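PDB 4HSS: putative fimbrial subunit from Corynebacterium diphtheriae, which probably builds the shaft of a cell-surface pilus as its major pilin, a homopolymer-forming subunit whose folded domains contain Lys-Asn isopeptide bonds. Local coordinates for residues F24-S29 with W146-V151. Sequence-based numbering, arbitrary orientation.
Sequences FERKGS and WNYNVV
With CG beside the backbone N (chi1 -80°) and a bend at chi3 of 61°, the R26 side chain folds over the ring of Y148, whose CB points toward residues 24-29 and whose CG is anti to the carbonyl carbon. The guanidinium lies nearly flat on one face of the ring, planes 12° apart, and R26 CZ sits 4.1 Å from the centroid of the Y148 ring, a cation-pi stack. R26 CD, 4.2 Å from the same centroid, adds a CH-pi contact. Arginine suits this place because its flat, charged end and its aliphatic stem can both use the aromatic face, while Y148 OH bonds to the backbone N of D23. Beyond the stack, strands 28-36 and 149-166 begin to pair in parallel within the prealbumin-like domain of the pilin, joining the chain's first strand to the one that runs on toward the next domain. S29 pairs with N149: S29 N donates to Y148 O (2.9 Å), and V150 N to S29 O (3.0 Å). Glycine suits position 28 because Y148 O, 3.1 Å from G28 CA, occupies the space a side chain would need. N147 OD1 accepts from N149 N in an Asx turn, which asparagine's short amide suits. Serine's small hydroxyl reaches both N149 OD1 (3.1 Å from S29 OG, a bond not settled) and a water.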
ATOM      1  N   PHE A  24      -8.925   7.223 -52.512  1.00 50.76           N
ATOM      2  CA  PHE A  24      -9.952   7.628 -51.569  1.00 49.86           C
ATOM      3  C   PHE A  24     -11.179   6.698 -51.566  1.00 55.67           C
ATOM      4  O   PHE A  24     -12.063   6.882 -50.718  1.00 55.69           O
ATOM      5  CB  PHE A  24     -10.338   9.084 -51.812  1.00 51.21           C
ATOM      6  CG  PHE A  24      -9.238  10.035 -51.407  1.00 52.01           C
ATOM      7  CD1 PHE A  24      -9.115  10.462 -50.093  1.00 54.23           C
ATOM      8  CD2 PHE A  24      -8.319  10.496 -52.341  1.00 53.04           C
ATOM      9  CE1 PHE A  24      -8.087  11.328 -49.718  1.00 54.90           C
ATOM     10  CE2 PHE A  24      -7.303  11.374 -51.970  1.00 55.17           C
ATOM     11  CZ  PHE A  24      -7.191  11.781 -50.664  1.00 53.34           C
ATOM     12  N   GLU A  25     -11.209   5.658 -52.435  1.00 53.72           N
ATOM     13  CA  GLU A  25     -12.300   4.676 -52.384  1.00 55.22           C
ATOM     14  C   GLU A  25     -11.809   3.469 -51.547  1.00 59.50           C
ATOM     15  O   GLU A  25     -12.496   2.449 -51.446  1.00 60.67           O
ATOM     16  CB  GLU A  25     -12.858   4.286 -53.778  1.00 57.41           C
ATOM     17  CG  GLU A  25     -11.956   3.426 -54.658  1.00 75.81           C
ATOM     18  CD  GLU A  25     -12.293   3.427 -56.142  1.00106.14           C
ATOM     19  OE1 GLU A  25     -12.172   2.350 -56.772  1.00107.56           O
ATOM     20  OE2 GLU A  25     -12.664   4.498 -56.681  1.00 94.89           O
ATOM     21  N   ARG A  26     -10.626   3.627 -50.917  1.00 53.60           N
ATOM     22  CA  ARG A  26     -10.031   2.666 -50.006  1.00 51.98           C
ATOM     23  C   ARG A  26     -10.349   3.001 -48.566  1.00 53.69           C
ATOM     24  O   ARG A  26     -10.606   4.153 -48.212  1.00 53.71           O
ATOM     25  CB  ARG A  26      -8.512   2.590 -50.180  1.00 49.35           C
ATOM     26  CG  ARG A  26      -8.102   1.732 -51.355  1.00 50.52           C
ATOM     27  CD  ARG A  26      -6.654   1.333 -51.243  1.00 55.14           C
ATOM     28  NE  ARG A  26      -6.432   0.561 -50.026  1.00 66.45           N
ATOM     29  CZ  ARG A  26      -5.326  -0.116 -49.754  1.00 78.68           C
ATOM     30  NH1 ARG A  26      -4.318  -0.127 -50.614  1.00 70.10           N
ATOM     31  NH2 ARG A  26      -5.218  -0.785 -48.612  1.00 64.30           N
ATOM     32  N   LYS A  27     -10.322   1.973 -47.740  1.00 50.26           N
ATOM     33  CA  LYS A  27     -10.541   2.069 -46.303  1.00 50.81           C
ATOM     34  C   LYS A  27      -9.253   1.641 -45.639  1.00 54.24           C
ATOM     35  O   LYS A  27      -8.542   0.788 -46.182  1.00 54.12           O
ATOM     36  CB  LYS A  27     -11.746   1.212 -45.846  1.00 53.38           C
ATOM     37  CG  LYS A  27     -13.090   1.720 -46.373  1.00 61.65           C
ATOM     38  CD  LYS A  27     -13.856   2.524 -45.337  1.00 72.12           C
ATOM     39  CE  LYS A  27     -14.955   3.338 -45.961  1.00 84.25           C
ATOM     40  NZ  LYS A  27     -14.481   4.691 -46.360  1.00 95.18           N
ATOM     41  N   GLY A  28      -8.913   2.306 -44.542  1.00 49.17           N
ATOM     42  CA  GLY A  28      -7.700   2.018 -43.798  1.00 47.42           C
ATOM     43  C   GLY A  28      -7.956   1.280 -42.504  1.00 50.31           C
ATOM     44  O   GLY A  28      -9.070   0.815 -42.238  1.00 50.46           O
ATOM     45  N   SER A  29      -6.900   1.160 -41.695  1.00 45.55           N
ATOM     46  CA  SER A  29      -6.911   0.520 -40.380  1.00 42.47           C
ATOM     47  C   SER A  29      -5.805   1.077 -39.487  1.00 40.30           C
ATOM     48  O   SER A  29      -4.810   1.624 -39.967  1.00 39.82           O
ATOM     49  CB  SER A  29      -6.758  -1.002 -40.508  1.00 45.11           C
ATOM     50  OG  SER A  29      -5.425  -1.409 -40.790  1.00 44.64           O
ATOM     51  N   TRP A 146       2.028   4.967 -50.003  1.00 38.26           N
ATOM     52  CA  TRP A 146       1.058   5.351 -48.966  1.00 37.18           C
ATOM     53  C   TRP A 146       0.680   4.132 -48.150  1.00 40.26           C
ATOM     54  O   TRP A 146       0.453   3.071 -48.726  1.00 40.28           O
ATOM     55  CB  TRP A 146      -0.190   5.973 -49.581  1.00 36.46           C
ATOM     56  CG  TRP A 146       0.022   7.320 -50.195  1.00 38.23           C
ATOM     57  CD1 TRP A 146      -0.082   7.639 -51.516  1.00 41.11           C
ATOM     58  CD2 TRP A 146       0.339   8.544 -49.510  1.00 38.20           C
ATOM     59  NE1 TRP A 146       0.197   8.973 -51.708  1.00 40.39           N
ATOM     60  CE2 TRP A 146       0.462   9.555 -50.493  1.00 41.49           C
ATOM     61  CE3 TRP A 146       0.557   8.882 -48.164  1.00 39.55           C
ATOM     62  CZ2 TRP A 146       0.772  10.884 -50.175  1.00 40.09           C
ATOM     63  CZ3 TRP A 146       0.876  10.199 -47.853  1.00 40.80           C
ATOM     64  CH2 TRP A 146       0.988  11.181 -48.855  1.00 40.80           C
ATOM     65  N   ASN A 147       0.660   4.260 -46.824  1.00 37.31           N
ATOM     66  CA  ASN A 147       0.333   3.162 -45.907  1.00 36.88           C
ATOM     67  C   ASN A 147      -1.033   3.406 -45.282  1.00 41.33           C
ATOM     68  O   ASN A 147      -1.229   4.367 -44.534  1.00 41.06           O
ATOM     69  CB  ASN A 147       1.410   3.021 -44.850  1.00 36.47           C
ATOM     70  CG  ASN A 147       1.086   2.113 -43.693  1.00 45.84           C
ATOM     71  OD1 ASN A 147       0.459   1.065 -43.839  1.00 31.59           O
ATOM     72  ND2 ASN A 147       1.550   2.490 -42.518  1.00 33.60           N
ATOM     73  N   TYR A 148      -1.969   2.517 -45.598  1.00 36.94           N
ATOM     74  CA  TYR A 148      -3.356   2.583 -45.154  1.00 36.05           C
ATOM     75  C   TYR A 148      -3.579   1.771 -43.885  1.00 40.38           C
ATOM     76  O   TYR A 148      -4.613   1.930 -43.239  1.00 41.36           O
ATOM     77  CB  TYR A 148      -4.266   2.069 -46.293  1.00 36.69           C
ATOM     78  CG  TYR A 148      -4.193   2.892 -47.570  1.00 37.08           C
ATOM     79  CD1 TYR A 148      -5.150   3.860 -47.855  1.00 38.87           C
ATOM     80  CD2 TYR A 148      -3.175   2.688 -48.503  1.00 38.11           C
ATOM     81  CE1 TYR A 148      -5.098   4.605 -49.041  1.00 40.44           C
ATOM     82  CE2 TYR A 148      -3.105   3.439 -49.682  1.00 38.47           C
ATOM     83  CZ  TYR A 148      -4.071   4.392 -49.944  1.00 45.02           C
ATOM     84  OH  TYR A 148      -4.026   5.120 -51.100  1.00 53.15           O
ATOM     85  N   ASN A 149      -2.611   0.907 -43.519  1.00 36.03           N
ATOM     86  CA  ASN A 149      -2.706   0.020 -42.352  1.00 36.15           C
ATOM     87  C   ASN A 149      -1.609   0.392 -41.356  1.00 41.02           C
ATOM     88  O   ASN A 149      -0.502  -0.165 -41.355  1.00 41.94           O
ATOM     89  CB  ASN A 149      -2.660  -1.445 -42.791  1.00 31.57           C
ATOM     90  CG  ASN A 149      -3.615  -1.723 -43.940  1.00 45.80           C
ATOM     91  OD1 ASN A 149      -4.851  -1.599 -43.814  1.00 34.35           O
ATOM     92  ND2 ASN A 149      -3.054  -2.011 -45.111  1.00 37.12           N
ATOM     93  N   VAL A 150      -1.926   1.419 -40.561  1.00 36.26           N
ATOM     94  CA  VAL A 150      -1.056   2.051 -39.580  1.00 34.27           C
ATOM     95  C   VAL A 150      -0.933   1.164 -38.357  1.00 38.50           C
ATOM     96  O   VAL A 150      -1.916   0.586 -37.883  1.00 38.16           O
ATOM     97  CB  VAL A 150      -1.560   3.494 -39.244  1.00 36.00           C
ATOM     98  CG1 VAL A 150      -0.701   4.168 -38.163  1.00 34.59           C
ATOM     99  CG2 VAL A 150      -1.603   4.359 -40.517  1.00 35.16           C
ATOM    100  N   VAL A 151       0.310   1.035 -37.882  1.00 34.74           N
ATOM    101  CA  VAL A 151       0.672   0.262 -36.711  1.00 33.62           C
ATOM    102  C   VAL A 151       1.353   1.228 -35.723  1.00 37.98           C
ATOM    103  O   VAL A 151       2.256   1.952 -36.121  1.00 37.87           O
ATOM    104  CB  VAL A 151       1.549  -0.981 -37.065  1.00 36.61           C
ATOM    105  CG1 VAL A 151       1.806  -1.832 -35.836  1.00 37.11           C
ATOM    106  CG2 VAL A 151       0.910  -1.831 -38.158  1.00 35.80           C
TER
HETATM  107  O   HOH W   1      -3.308  -2.137 -39.288  1.00 41.69           O